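Local coordinates for protein halogenase PltM (Pseudomonas fluorescens, PDB 6BZN) that halogenates phenolic compounds, with an unusual breadth of substrates and halides, probably as an FAD-dependent enzyme, at residues A[39-44]-A[363-368]; A[278-283]-A[296-301]; A[357-362]-A[449-454]; A[420-425]-A[504-509]; A[472-477]-A[496-501]. All coordinates share one frame; numbering follows the deposited sequence.

Contact 1: A[39-44]-A[363-368]; sequences GAVLAK and RLAPKV
Val368, which packs against Leu42 of helix 33-44, gives its backbone N to Leu364 O at 3.0 Å, and the same oxygen takes a second, weak bond from Lys367 N. The helix is kinked at Pro366, whose ring nitrogen has no N-H to give to the turn before it. Helix 39-44 runs alongside at an axis distance of 10.2 Å, crossing at -29° with both helices heading roughly the same way. Ala365 sits at the closest approach, its CB aimed at the neighbour. Being small, it takes two side chains on its one carbon: Val41 CG2 at 3.8 Å and Leu42 CD2 at 4.0 Å. The valine branch gets there because CG2 lies between the backbone N and the carbonyl carbon while CG1 is beside the N alone (chi1 -58°). Leu42 starts out alongside the partner helix; chi2 179° sends CD1 straight on from CA, and the other methyl, CD2, is the one turned to Ala365 and to Val368 CG1 at 4.2 Å. Phe81 of helix 68-81 covers Val41 and Ala365, and Ile190 and Phe188 of strand 188-191 reach Leu42 and Val368. Helix 33-44 follows the first strand of the parallel sheet, as in a Rossmann-type nucleotide-binding fold. Methyl groups alone meet side chain to side chain, so the fit depends on shape and burial, with little to fix direction.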
# COMPACT_ATOMS: atom_id res chain seq x y z
N GLY A 39 0.91 8.06 16.67
CA GLY A 39 1.21 8.97 17.78
C GLY A 39 0.09 9.97 18.00
O GLY A 39 -0.23 10.28 19.15
N ALA A 40 -0.50 10.45 16.92
CA ALA A 40 -1.56 11.42 17.03
C ALA A 40 -2.78 10.83 17.74
O ALA A 40 -3.30 11.44 18.67
CB ALA A 40 -1.96 11.95 15.68
N VAL A 41 -3.22 9.65 17.32
CA VAL A 41 -4.44 9.07 17.88
C VAL A 41 -4.27 8.67 19.36
O VAL A 41 -5.21 8.82 20.15
CB VAL A 41 -5.03 7.89 17.04
CG1 VAL A 41 -5.33 8.33 15.62
CG2 VAL A 41 -4.12 6.67 17.02
N LEU A 42 -3.08 8.18 19.71
CA LEU A 42 -2.78 7.83 21.09
C LEU A 42 -2.64 9.09 21.97
O LEU A 42 -3.21 9.13 23.06
CB LEU A 42 -1.52 6.97 21.18
CG LEU A 42 -1.63 5.60 20.50
CD1 LEU A 42 -0.32 4.86 20.64
CD2 LEU A 42 -2.75 4.74 21.02
N ALA A 43 -1.94 10.11 21.47
CA ALA A 43 -1.78 11.36 22.23
C ALA A 43 -3.15 12.05 22.43
O ALA A 43 -3.48 12.50 23.53
CB ALA A 43 -0.82 12.30 21.54
N LYS A 44 -3.94 12.10 21.37
CA LYS A 44 -5.31 12.62 21.44
C LYS A 44 -6.14 11.94 22.54
O LYS A 44 -6.91 12.61 23.25
CB LYS A 44 -5.99 12.46 20.09
CG LYS A 44 -7.50 12.70 20.06
CD LYS A 44 -7.86 14.15 20.33
CE LYS A 44 -9.37 14.27 20.52
NZ LYS A 44 -9.85 15.58 20.03
N ARG A 363 -6.87 -1.04 14.20
CA ARG A 363 -7.08 -2.18 15.08
C ARG A 363 -6.25 -2.11 16.37
O ARG A 363 -6.75 -2.47 17.43
CB ARG A 363 -6.74 -3.48 14.36
CG ARG A 363 -7.71 -3.84 13.26
CD ARG A 363 -7.19 -4.98 12.42
NE ARG A 363 -8.15 -5.47 11.43
CZ ARG A 363 -9.10 -6.39 11.65
NH1 ARG A 363 -9.27 -6.94 12.84
NH2 ARG A 363 -9.89 -6.77 10.65
N LEU A 364 -5.00 -1.67 16.26
CA LEU A 364 -4.08 -1.64 17.40
C LEU A 364 -4.40 -0.57 18.45
O LEU A 364 -4.32 -0.82 19.66
CB LEU A 364 -2.63 -1.45 16.90
CG LEU A 364 -1.54 -1.35 17.97
CD1 LEU A 364 -1.38 -2.64 18.75
CD2 LEU A 364 -0.23 -0.91 17.31
N ALA A 365 -4.73 0.64 17.99
CA ALA A 365 -4.77 1.81 18.89
C ALA A 365 -5.78 1.64 20.04
O ALA A 365 -5.43 1.91 21.18
CB ALA A 365 -5.00 3.11 18.13
N PRO A 366 -7.00 1.13 19.76
CA PRO A 366 -7.95 0.90 20.86
C PRO A 366 -7.45 -0.11 21.87
O PRO A 366 -7.74 0.04 23.06
CB PRO A 366 -9.20 0.36 20.14
CG PRO A 366 -9.10 0.93 18.77
CD PRO A 366 -7.63 0.85 18.46
N LYS A 367 -6.68 -1.10 21.42
CA LYS A 367 -6.13 -2.11 22.31
C LYS A 367 -5.01 -1.55 23.17
O LYS A 367 -4.87 -1.92 24.32
CB LYS A 367 -5.65 -3.32 21.51
CG LYS A 367 -6.78 -3.96 20.71
CD LYS A 367 -6.29 -5.12 19.88
CE LYS A 367 -7.37 -5.65 18.94
NZ LYS A 367 -8.49 -6.25 19.72
N VAL A 368 -4.19 -0.67 22.61
CA VAL A 368 -3.12 -0.03 23.39
C VAL A 368 -3.75 0.87 24.46
O VAL A 368 -3.28 0.90 25.60
CB VAL A 368 -2.15 0.75 22.46
CG1 VAL A 368 -1.16 1.60 23.25
CG2 VAL A 368 -1.39 -0.25 21.60

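Contact 2: A[278-283]-A[296-301]; sequences FQFNNA and RKLLKK
Leu298 presents its two methyls to two phenylalanines of strand 273-281. Its CG lies opposite the backbone N (chi1 -173°), which carries the fork off the helix toward the strand. CD2 lies 3.8 Å from Phe278 CB and meets the adjoining ring obliquely, while CD1 comes to the edge of the Phe280 ring, near its plane, 4.1 Å from CE1 and equally far from CZ. The rings take different first torsions. Phe278 CG is wedged between its own N and carbonyl carbon (chi1 63°), whereas Phe280 CG is anti to the carbonyl carbon, and Phe280 CE2 ends in plane at the edge of the Phe278 ring. Two residues apart on a strand, both point to the same side, where helix 291-301 packs on one face of the mixed sheet; Leu258 of the neighbouring strand 256-262 adds to both Phe278 and Leu298. An alanine at Leu298 removes both methyls and is likely to leave a gap against Phe278 CB and the Phe280 edge. Beyond the helix contact, Phe278 stacks with Phe218 and Phe280 meets Tyr285 edge-to-face. Past the rings the chain turns away through an Asx turn, with Ala283 N bonded to Asn281 OD1 at 3.0 Å.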
# COMPACT_ATOMS: atom_id res chain seq x y z
N PHE A 278 10.47 0.81 -11.41
CA PHE A 278 10.36 -0.44 -12.18
C PHE A 278 10.84 -1.63 -11.38
O PHE A 278 11.81 -1.53 -10.60
CB PHE A 278 10.99 -0.36 -13.59
CG PHE A 278 12.47 -0.10 -13.63
CD1 PHE A 278 12.97 1.21 -13.53
CD2 PHE A 278 13.36 -1.13 -13.87
CE1 PHE A 278 14.34 1.45 -13.61
CE2 PHE A 278 14.72 -0.89 -13.96
CZ PHE A 278 15.21 0.40 -13.83
N GLN A 279 10.09 -2.72 -11.52
CA GLN A 279 10.24 -3.91 -10.70
C GLN A 279 10.45 -5.11 -11.57
O GLN A 279 9.78 -5.23 -12.60
CB GLN A 279 8.98 -4.17 -9.86
CG GLN A 279 8.72 -3.19 -8.72
CD GLN A 279 8.56 -1.75 -9.14
OE1 GLN A 279 9.33 -0.88 -8.74
NE2 GLN A 279 7.56 -1.47 -9.98
N PHE A 280 11.34 -6.00 -11.16
CA PHE A 280 11.52 -7.29 -11.83
C PHE A 280 11.20 -8.47 -10.92
O PHE A 280 11.54 -8.48 -9.75
CB PHE A 280 12.95 -7.45 -12.36
CG PHE A 280 13.32 -6.45 -13.41
CD1 PHE A 280 12.67 -6.47 -14.65
CD2 PHE A 280 14.32 -5.52 -13.19
CE1 PHE A 280 13.01 -5.55 -15.64
CE2 PHE A 280 14.67 -4.61 -14.17
CZ PHE A 280 14.01 -4.62 -15.40
N ASN A 281 10.53 -9.46 -11.50
CA ASN A 281 10.45 -10.79 -10.96
C ASN A 281 11.85 -11.41 -11.07
O ASN A 281 12.30 -11.74 -12.17
CB ASN A 281 9.42 -11.59 -11.76
CG ASN A 281 9.26 -13.01 -11.26
OD1 ASN A 281 10.00 -13.46 -10.40
ND2 ASN A 281 8.27 -13.71 -11.80
N ASN A 282 12.51 -11.59 -9.93
CA ASN A 282 13.91 -12.08 -9.91
C ASN A 282 14.03 -13.52 -10.43
O ASN A 282 15.11 -13.93 -10.86
CB ASN A 282 14.49 -11.99 -8.50
CG ASN A 282 14.77 -10.56 -8.04
OD1 ASN A 282 15.30 -9.74 -8.79
ND2 ASN A 282 14.48 -10.28 -6.78
N ALA A 283 12.94 -14.27 -10.40
CA ALA A 283 12.89 -15.59 -11.04
C ALA A 283 12.98 -15.52 -12.56
O ALA A 283 13.32 -16.53 -13.19
CB ALA A 283 11.62 -16.33 -10.63
N ARG A 296 17.67 2.28 -19.12
CA ARG A 296 17.83 2.38 -20.57
C ARG A 296 17.62 1.04 -21.28
O ARG A 296 17.01 1.01 -22.36
CB ARG A 296 19.20 2.97 -20.95
CG ARG A 296 19.42 4.40 -20.48
CD ARG A 296 18.47 5.43 -21.10
NE ARG A 296 18.15 6.51 -20.16
CZ ARG A 296 17.28 7.51 -20.39
NH1 ARG A 296 16.63 7.62 -21.55
NH2 ARG A 296 17.07 8.42 -19.43
N LYS A 297 18.12 -0.06 -20.71
CA LYS A 297 17.86 -1.40 -21.27
C LYS A 297 16.37 -1.71 -21.32
O LYS A 297 15.88 -2.26 -22.32
CB LYS A 297 18.61 -2.50 -20.50
CG LYS A 297 20.12 -2.49 -20.75
CD LYS A 297 20.84 -3.73 -20.22
CE LYS A 297 20.75 -3.87 -18.72
NZ LYS A 297 21.55 -5.02 -18.20
N LEU A 298 15.64 -1.37 -20.26
CA LEU A 298 14.20 -1.56 -20.21
C LEU A 298 13.51 -0.79 -21.35
O LEU A 298 12.65 -1.35 -22.04
CB LEU A 298 13.63 -1.11 -18.86
CG LEU A 298 12.16 -1.42 -18.62
CD1 LEU A 298 11.95 -2.92 -18.55
CD2 LEU A 298 11.67 -0.75 -17.34
N LEU A 299 13.90 0.47 -21.54
CA LEU A 299 13.28 1.31 -22.56
C LEU A 299 13.58 0.84 -23.99
O LEU A 299 12.75 1.00 -24.89
CB LEU A 299 13.70 2.78 -22.37
CG LEU A 299 13.36 3.46 -21.03
CD1 LEU A 299 13.63 4.95 -21.13
CD2 LEU A 299 11.94 3.20 -20.58
N LYS A 300 14.76 0.24 -24.19
CA LYS A 300 15.14 -0.36 -25.47
C LYS A 300 14.28 -1.62 -25.73
O LYS A 300 13.79 -1.83 -26.84
CB LYS A 300 16.62 -0.71 -25.43
CG LYS A 300 17.31 -1.04 -26.75
CD LYS A 300 18.77 -1.42 -26.47
CE LYS A 300 19.72 -1.12 -27.61
NZ LYS A 300 19.62 -2.13 -28.68
N LYS A 301 14.08 -2.42 -24.69
CA LYS A 301 13.22 -3.60 -24.73
C LYS A 301 11.76 -3.24 -25.05
O LYS A 301 11.08 -3.94 -25.79
CB LYS A 301 13.29 -4.32 -23.37
CG LYS A 301 13.25 -5.84 -23.34
CD LYS A 301 13.79 -6.33 -21.99
CE LYS A 301 13.83 -7.85 -21.87
NZ LYS A 301 14.52 -8.36 -20.65

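Contact 3: A[357-362]-A[449-454]; sequences TFESIL and AALEAV
Leu451 is the residue of 449-454 that carries the contact, pointing at helix 357-362 with its CG opposite the backbone N (chi1 -178°). Its branches part: CD2 lies 4.2 Å from Leu362 CG, apolar against apolar, while CD1 sits 3.7 Å from Glu359 OE2. Leu362 is also flanked by Leu76 and Leu77 of helix 68-81. Leucine suits the place because one methyl can pack on Leu362 while the other comes up to the carboxylate oxygen of Glu359. That glutamate is extended, and its OE2 is paired in a salt bridge with Arg363 one turn on, so the methyl meets a carboxylate already engaged; OE1 bonds a glycerol, probably from the crystallisation liquor. Farther along, Ala453 N closes the last turn on Ala449 O at 2.9 Å, and Val454 turns in against Phe430 of helix 410-441. The result is a buried helix-to-helix layer: the long helix 352-374, which carries the FAD-binding Leu354 near its start, is backed by the short helix 444-452 of the largely helical C-terminal part.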
# COMPACT_ATOMS: atom_id res chain seq x y z
N THR A 357 -1.23 -0.98 6.55
CA THR A 357 -0.77 -0.03 7.56
C THR A 357 -1.91 0.70 8.30
O THR A 357 -1.95 0.69 9.53
CB THR A 357 0.19 1.00 6.95
OG1 THR A 357 1.36 0.32 6.49
CG2 THR A 357 0.62 2.07 7.97
N PHE A 358 -2.81 1.34 7.56
CA PHE A 358 -3.83 2.15 8.21
C PHE A 358 -4.82 1.26 8.96
O PHE A 358 -5.29 1.64 10.04
CB PHE A 358 -4.57 3.06 7.22
CG PHE A 358 -3.68 4.06 6.51
CD1 PHE A 358 -2.56 4.60 7.13
CD2 PHE A 358 -3.99 4.49 5.23
CE1 PHE A 358 -1.76 5.52 6.46
CE2 PHE A 358 -3.19 5.41 4.56
CZ PHE A 358 -2.06 5.91 5.17
N GLU A 359 -5.12 0.09 8.41
CA GLU A 359 -6.04 -0.83 9.10
C GLU A 359 -5.39 -1.34 10.38
O GLU A 359 -6.06 -1.42 11.41
CB GLU A 359 -6.47 -2.00 8.22
CG GLU A 359 -7.52 -2.84 8.94
CD GLU A 359 -8.13 -3.94 8.11
OE1 GLU A 359 -8.10 -3.85 6.86
OE2 GLU A 359 -8.66 -4.91 8.73
N SER A 360 -4.10 -1.62 10.34
CA SER A 360 -3.41 -2.13 11.53
C SER A 360 -3.40 -1.09 12.65
O SER A 360 -3.60 -1.42 13.83
CB SER A 360 -1.97 -2.59 11.19
OG SER A 360 -1.41 -3.26 12.30
N ILE A 361 -3.22 0.18 12.29
CA ILE A 361 -3.26 1.26 13.30
C ILE A 361 -4.65 1.32 13.94
O ILE A 361 -4.79 1.43 15.16
CB ILE A 361 -2.86 2.62 12.71
CG1 ILE A 361 -1.41 2.58 12.23
CG2 ILE A 361 -3.06 3.76 13.72
CD1 ILE A 361 -1.05 3.73 11.30
N LEU A 362 -5.66 1.22 13.08
CA LEU A 362 -7.04 1.28 13.49
C LEU A 362 -7.42 0.14 14.45
O LEU A 362 -8.17 0.35 15.40
CB LEU A 362 -7.90 1.26 12.24
CG LEU A 362 -9.37 1.62 12.25
CD1 LEU A 362 -9.67 2.92 12.96
CD2 LEU A 362 -9.80 1.67 10.78
N ALA A 449 -15.51 -3.62 17.30
CA ALA A 449 -15.95 -5.02 17.35
C ALA A 449 -16.38 -5.50 15.97
O ALA A 449 -16.07 -6.63 15.59
CB ALA A 449 -17.06 -5.20 18.38
N ALA A 450 -17.03 -4.64 15.19
CA ALA A 450 -17.44 -5.01 13.83
C ALA A 450 -16.24 -5.28 12.91
O ALA A 450 -16.23 -6.25 12.14
CB ALA A 450 -18.33 -3.93 13.24
N LEU A 451 -15.21 -4.44 13.00
CA LEU A 451 -13.98 -4.67 12.23
C LEU A 451 -13.29 -5.97 12.68
O LEU A 451 -12.80 -6.74 11.85
CB LEU A 451 -13.03 -3.48 12.36
CG LEU A 451 -11.71 -3.53 11.58
CD1 LEU A 451 -11.94 -3.71 10.09
CD2 LEU A 451 -10.94 -2.24 11.82
N GLU A 452 -13.27 -6.23 13.98
CA GLU A 452 -12.62 -7.44 14.47
C GLU A 452 -13.41 -8.70 14.12
O GLU A 452 -12.83 -9.76 13.95
CB GLU A 452 -12.39 -7.35 15.96
CG GLU A 452 -11.52 -8.48 16.49
CD GLU A 452 -10.87 -8.14 17.80
OE1 GLU A 452 -9.91 -7.33 17.79
OE2 GLU A 452 -11.29 -8.70 18.82
N ALA A 453 -14.72 -8.59 14.00
CA ALA A 453 -15.57 -9.76 13.73
C ALA A 453 -15.62 -10.19 12.26
O ALA A 453 -16.28 -11.18 11.93
CB ALA A 453 -16.98 -9.50 14.24
N VAL A 454 -14.91 -9.50 11.36
CA VAL A 454 -14.95 -9.90 9.95
C VAL A 454 -14.43 -11.33 9.80
O VAL A 454 -13.52 -11.75 10.53
CB VAL A 454 -14.16 -8.95 9.02
CG1 VAL A 454 -14.70 -7.53 9.10
CG2 VAL A 454 -12.66 -9.02 9.32

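Contact 4: A[420-425]-A[504-509]; sequences WLSGSN and AELLPL
Ser422 and Leu506 bring the two backbones to 6.7 Å between CA atoms, where an irregular chain following helix 488-502 runs past helix 410-441. The narrow gap suits a serine: its CB touches Leu506 CD1 at 3.8 Å, and its OG turns back to bond Arg418 O one turn earlier. One water joins the main chains, giving a proton to Ser422 O at 2.9 Å and receiving one from Leu507 N at 3.0 Å, so a loop N-H is tied to a helix carbonyl. The chain after helix 488-502 lies here without regular structure along the long helix, and Pro508 centres an inverse gamma turn in which Leu509 N reaches Leu507 O at 2.8 Å. That turn sets two leucines on Asn425. Leu507 CD1 lies 3.8 Å from Asn425 CB, while the Leu509 side chain lies obliquely to that of Asn425, its CD2 3.4 Å from ND2, whose hydrogen bond goes to Tyr511 OH. Leu426, next on the helix, also touches Leu506 and Leu507.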
# COMPACT_ATOMS: atom_id res chain seq x y z
N TRP A 420 -8.81 -9.42 -8.74
CA TRP A 420 -8.41 -8.30 -7.87
C TRP A 420 -9.54 -7.26 -7.72
O TRP A 420 -9.89 -6.86 -6.61
CB TRP A 420 -7.15 -7.61 -8.40
CG TRP A 420 -6.98 -6.23 -7.84
CD1 TRP A 420 -6.55 -5.91 -6.58
CD2 TRP A 420 -7.25 -5.00 -8.49
NE1 TRP A 420 -6.55 -4.55 -6.41
CE2 TRP A 420 -6.98 -3.96 -7.57
CE3 TRP A 420 -7.71 -4.66 -9.78
CZ2 TRP A 420 -7.14 -2.62 -7.89
CZ3 TRP A 420 -7.87 -3.33 -10.10
CH2 TRP A 420 -7.59 -2.32 -9.16
N LEU A 421 -10.09 -6.82 -8.84
CA LEU A 421 -11.05 -5.72 -8.81
C LEU A 421 -12.29 -6.06 -7.99
O LEU A 421 -12.69 -5.27 -7.16
CB LEU A 421 -11.46 -5.30 -10.21
CG LEU A 421 -12.35 -4.06 -10.30
CD1 LEU A 421 -11.60 -2.81 -9.90
CD2 LEU A 421 -12.90 -3.90 -11.71
N SER A 422 -12.89 -7.22 -8.24
CA SER A 422 -14.09 -7.63 -7.52
C SER A 422 -13.85 -7.72 -6.02
O SER A 422 -14.70 -7.30 -5.23
CB SER A 422 -14.66 -8.95 -8.07
OG SER A 422 -13.74 -10.05 -7.99
N GLY A 423 -12.69 -8.23 -5.62
CA GLY A 423 -12.34 -8.30 -4.21
C GLY A 423 -12.14 -6.95 -3.57
O GLY A 423 -12.71 -6.66 -2.52
N SER A 424 -11.34 -6.11 -4.23
CA SER A 424 -11.13 -4.75 -3.76
C SER A 424 -12.45 -3.98 -3.64
O SER A 424 -12.68 -3.25 -2.67
CB SER A 424 -10.17 -4.01 -4.68
OG SER A 424 -10.06 -2.65 -4.28
N ASN A 425 -13.32 -4.11 -4.65
CA ASN A 425 -14.62 -3.44 -4.63
C ASN A 425 -15.47 -3.88 -3.42
O ASN A 425 -16.11 -3.04 -2.80
CB ASN A 425 -15.42 -3.71 -5.91
CG ASN A 425 -14.80 -3.08 -7.16
OD1 ASN A 425 -13.94 -2.18 -7.09
ND2 ASN A 425 -15.25 -3.53 -8.30
N ALA A 504 -22.66 -13.96 -9.18
CA ALA A 504 -23.93 -13.62 -8.54
C ALA A 504 -23.75 -13.08 -7.11
O ALA A 504 -24.59 -12.31 -6.64
CB ALA A 504 -24.85 -14.83 -8.54
N GLU A 505 -22.66 -13.48 -6.44
CA GLU A 505 -22.39 -13.07 -5.06
C GLU A 505 -21.39 -11.91 -4.95
O GLU A 505 -20.94 -11.60 -3.85
CB GLU A 505 -21.92 -14.30 -4.27
CG GLU A 505 -22.92 -15.46 -4.33
CD GLU A 505 -22.33 -16.81 -3.93
OE1 GLU A 505 -22.57 -17.23 -2.78
OE2 GLU A 505 -21.64 -17.45 -4.76
N LEU A 506 -21.05 -11.27 -6.08
CA LEU A 506 -20.18 -10.10 -6.13
C LEU A 506 -21.03 -8.86 -6.38
O LEU A 506 -22.24 -8.96 -6.60
CB LEU A 506 -19.13 -10.26 -7.25
CG LEU A 506 -18.29 -11.55 -7.32
CD1 LEU A 506 -17.40 -11.55 -8.55
CD2 LEU A 506 -17.48 -11.77 -6.06
N LEU A 507 -20.39 -7.70 -6.41
CA LEU A 507 -21.09 -6.49 -6.84
C LEU A 507 -21.50 -6.66 -8.32
O LEU A 507 -20.78 -7.28 -9.11
CB LEU A 507 -20.23 -5.23 -6.65
CG LEU A 507 -19.76 -4.90 -5.22
CD1 LEU A 507 -19.11 -3.52 -5.23
CD2 LEU A 507 -20.89 -4.96 -4.21
N PRO A 508 -22.65 -6.10 -8.70
CA PRO A 508 -23.20 -6.34 -10.05
C PRO A 508 -22.56 -5.49 -11.16
O PRO A 508 -23.26 -4.77 -11.89
CB PRO A 508 -24.69 -6.00 -9.85
CG PRO A 508 -24.66 -4.89 -8.86
CD PRO A 508 -23.52 -5.21 -7.91
N LEU A 509 -21.24 -5.59 -11.32
CA LEU A 509 -20.47 -4.75 -12.26
C LEU A 509 -20.20 -5.41 -13.60
O LEU A 509 -19.68 -4.77 -14.50
CB LEU A 509 -19.15 -4.28 -11.63
CG LEU A 509 -19.24 -2.99 -10.81
CD1 LEU A 509 -20.27 -3.05 -9.71
CD2 LEU A 509 -17.89 -2.59 -10.23
O HOH W 1 -17.46 -7.20 -6.25

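Contact 5: A[472-477]-A[496-501]; sequences RQSCQV and HELIKE
Leu498 holds CG anti to its carbonyl carbon (chi1 -69°), with CD1 continuing straight (chi2 172°) and CD2 branching off toward Gln473 of helix 472-477; Gln473, with a similar first torsion and a straight chain, brings its amide NE2 to CD2, 3.6 Å away. Leu498 CD1 settles between Val477 CG2 and the backbone N of Ser474, each 3.8 Å away. The serine OG is bonded to Leu470 O, so it offers the methyl an occupied hydroxyl. Beside the leucine, two waters bridge polar groups. One accepts from Gln473 NE2 and donates to Glu501 OE2 at 2.8 Å; the other donates to Gln473 OE1 and, at 2.8 Å, to Glu501 OE1. Glutamine fits because its amide offers both a donor and an acceptor. A glycine in place of Leu498 would probably open a gap beside Val477 and take the apolar cover from CB and the amide NE2 of Gln473. The helices run at 174° with axes 10.2 Å apart, an antiparallel helical hairpin formed by 465-483 and 488-502, consecutive in the chain.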
# COMPACT_ATOMS: atom_id res chain seq x y z
N ARG A 472 -9.18 -17.78 -3.71
CA ARG A 472 -8.43 -19.01 -3.44
C ARG A 472 -8.29 -19.88 -4.71
O ARG A 472 -7.18 -20.26 -5.10
CB ARG A 472 -9.11 -19.78 -2.29
CG ARG A 472 -8.46 -21.07 -1.83
CD ARG A 472 -9.23 -21.76 -0.70
NE ARG A 472 -10.68 -21.87 -0.94
CZ ARG A 472 -11.28 -22.75 -1.76
NH1 ARG A 472 -10.58 -23.65 -2.46
NH2 ARG A 472 -12.60 -22.74 -1.88
N GLN A 473 -9.41 -20.14 -5.37
CA GLN A 473 -9.40 -20.98 -6.58
C GLN A 473 -8.67 -20.33 -7.76
O GLN A 473 -7.95 -21.01 -8.49
CB GLN A 473 -10.83 -21.38 -6.97
CG GLN A 473 -11.50 -22.27 -5.94
CD GLN A 473 -12.90 -22.67 -6.37
OE1 GLN A 473 -13.89 -22.19 -5.81
NE2 GLN A 473 -12.99 -23.51 -7.37
N SER A 474 -8.84 -19.02 -7.94
CA SER A 474 -8.11 -18.30 -8.98
C SER A 474 -6.60 -18.31 -8.78
O SER A 474 -5.86 -18.46 -9.75
CB SER A 474 -8.62 -16.85 -9.09
OG SER A 474 -9.99 -16.84 -9.41
N CYS A 475 -6.14 -18.13 -7.54
CA CYS A 475 -4.70 -18.22 -7.23
C CYS A 475 -4.16 -19.63 -7.49
O CYS A 475 -3.05 -19.77 -8.01
CB CYS A 475 -4.40 -17.79 -5.80
SG CYS A 475 -4.64 -16.02 -5.53
N GLN A 476 -4.94 -20.66 -7.14
CA GLN A 476 -4.59 -22.06 -7.44
C GLN A 476 -4.41 -22.27 -8.93
O GLN A 476 -3.43 -22.90 -9.34
CB GLN A 476 -5.65 -23.05 -6.92
CG GLN A 476 -5.66 -23.21 -5.41
CD GLN A 476 -6.92 -23.90 -4.86
OE1 GLN A 476 -7.79 -24.37 -5.61
NE2 GLN A 476 -7.02 -23.97 -3.53
N VAL A 477 -5.32 -21.71 -9.74
CA VAL A 477 -5.22 -21.77 -11.20
C VAL A 477 -3.92 -21.13 -11.67
O VAL A 477 -3.20 -21.73 -12.49
CB VAL A 477 -6.44 -21.12 -11.93
CG1 VAL A 477 -6.15 -20.92 -13.42
CG2 VAL A 477 -7.70 -21.95 -11.74
N HIS A 496 -11.99 -17.23 -16.22
CA HIS A 496 -13.27 -16.70 -16.67
C HIS A 496 -14.45 -17.54 -16.14
O HIS A 496 -15.43 -17.00 -15.65
CB HIS A 496 -13.30 -16.64 -18.20
CG HIS A 496 -14.46 -15.88 -18.77
ND1 HIS A 496 -14.99 -16.17 -20.01
CD2 HIS A 496 -15.19 -14.86 -18.28
CE1 HIS A 496 -15.98 -15.33 -20.26
NE2 HIS A 496 -16.13 -14.54 -19.23
N GLU A 497 -14.31 -18.86 -16.18
CA GLU A 497 -15.36 -19.75 -15.68
C GLU A 497 -15.56 -19.60 -14.16
O GLU A 497 -16.70 -19.59 -13.67
CB GLU A 497 -15.08 -21.20 -16.08
CG GLU A 497 -15.13 -21.46 -17.59
CD GLU A 497 -16.53 -21.25 -18.19
OE1 GLU A 497 -17.51 -21.61 -17.52
OE2 GLU A 497 -16.64 -20.71 -19.32
N LEU A 498 -14.45 -19.46 -13.42
CA LEU A 498 -14.53 -19.15 -11.98
C LEU A 498 -15.26 -17.83 -11.71
O LEU A 498 -16.10 -17.76 -10.81
CB LEU A 498 -13.12 -19.12 -11.35
CG LEU A 498 -12.41 -20.48 -11.24
CD1 LEU A 498 -10.97 -20.31 -10.78
CD2 LEU A 498 -13.18 -21.41 -10.32
N ILE A 499 -14.97 -16.80 -12.50
CA ILE A 499 -15.64 -15.50 -12.32
C ILE A 499 -17.16 -15.66 -12.57
O ILE A 499 -17.97 -15.20 -11.77
CB ILE A 499 -15.02 -14.40 -13.22
CG1 ILE A 499 -13.57 -14.11 -12.81
CG2 ILE A 499 -15.85 -13.12 -13.15
CD1 ILE A 499 -12.76 -13.33 -13.82
N LYS A 500 -17.52 -16.34 -13.65
CA LYS A 500 -18.93 -16.61 -13.96
C LYS A 500 -19.65 -17.37 -12.84
O LYS A 500 -20.77 -17.03 -12.48
CB LYS A 500 -19.04 -17.35 -15.30
CG LYS A 500 -18.82 -16.41 -16.46
CD LYS A 500 -18.22 -17.05 -17.69
CE LYS A 500 -19.17 -17.99 -18.38
NZ LYS A 500 -18.57 -18.46 -19.66
N GLU A 501 -18.98 -18.38 -12.29
CA GLU A 501 -19.50 -19.17 -11.18
C GLU A 501 -19.81 -18.33 -9.92
O GLU A 501 -20.82 -18.57 -9.26
CB GLU A 501 -18.49 -20.27 -10.83
CG GLU A 501 -18.94 -21.24 -9.75
CD GLU A 501 -17.83 -22.16 -9.27
OE1 GLU A 501 -18.04 -22.79 -8.22
OE2 GLU A 501 -16.77 -22.25 -9.93
O HOH W 2 -15.02 -24.15 -8.91
O HOH W 3 -16.55 -23.30 -5.93

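How the contacts relate
Contacts 1 and 3 form one neighbourhood, their centres about 12 Å apart on the shared helix 352-374. A salt bridge ties them, Lys367 NZ to Glu452 OE1 at 2.6 Å. Both lie close to the cofactor region: the Val41 side chain is about 10 Å from that of FAD-binding Ile33, and that of Val368 about 7 Å from that of calcium-binding Asp25. FAD is absent from this model, but a bound calcium ion lies about 10 Å from the Leu42 side chain. Contacts 4 and 5, centres about 13 Å apart, are away from the annotated sites, contact 5 nested within the loop closed by contact 4. Contact 2, centred about 41 Å from contact 1, has Phe278 about 11 Å from FAD-binding Val62, between side chains.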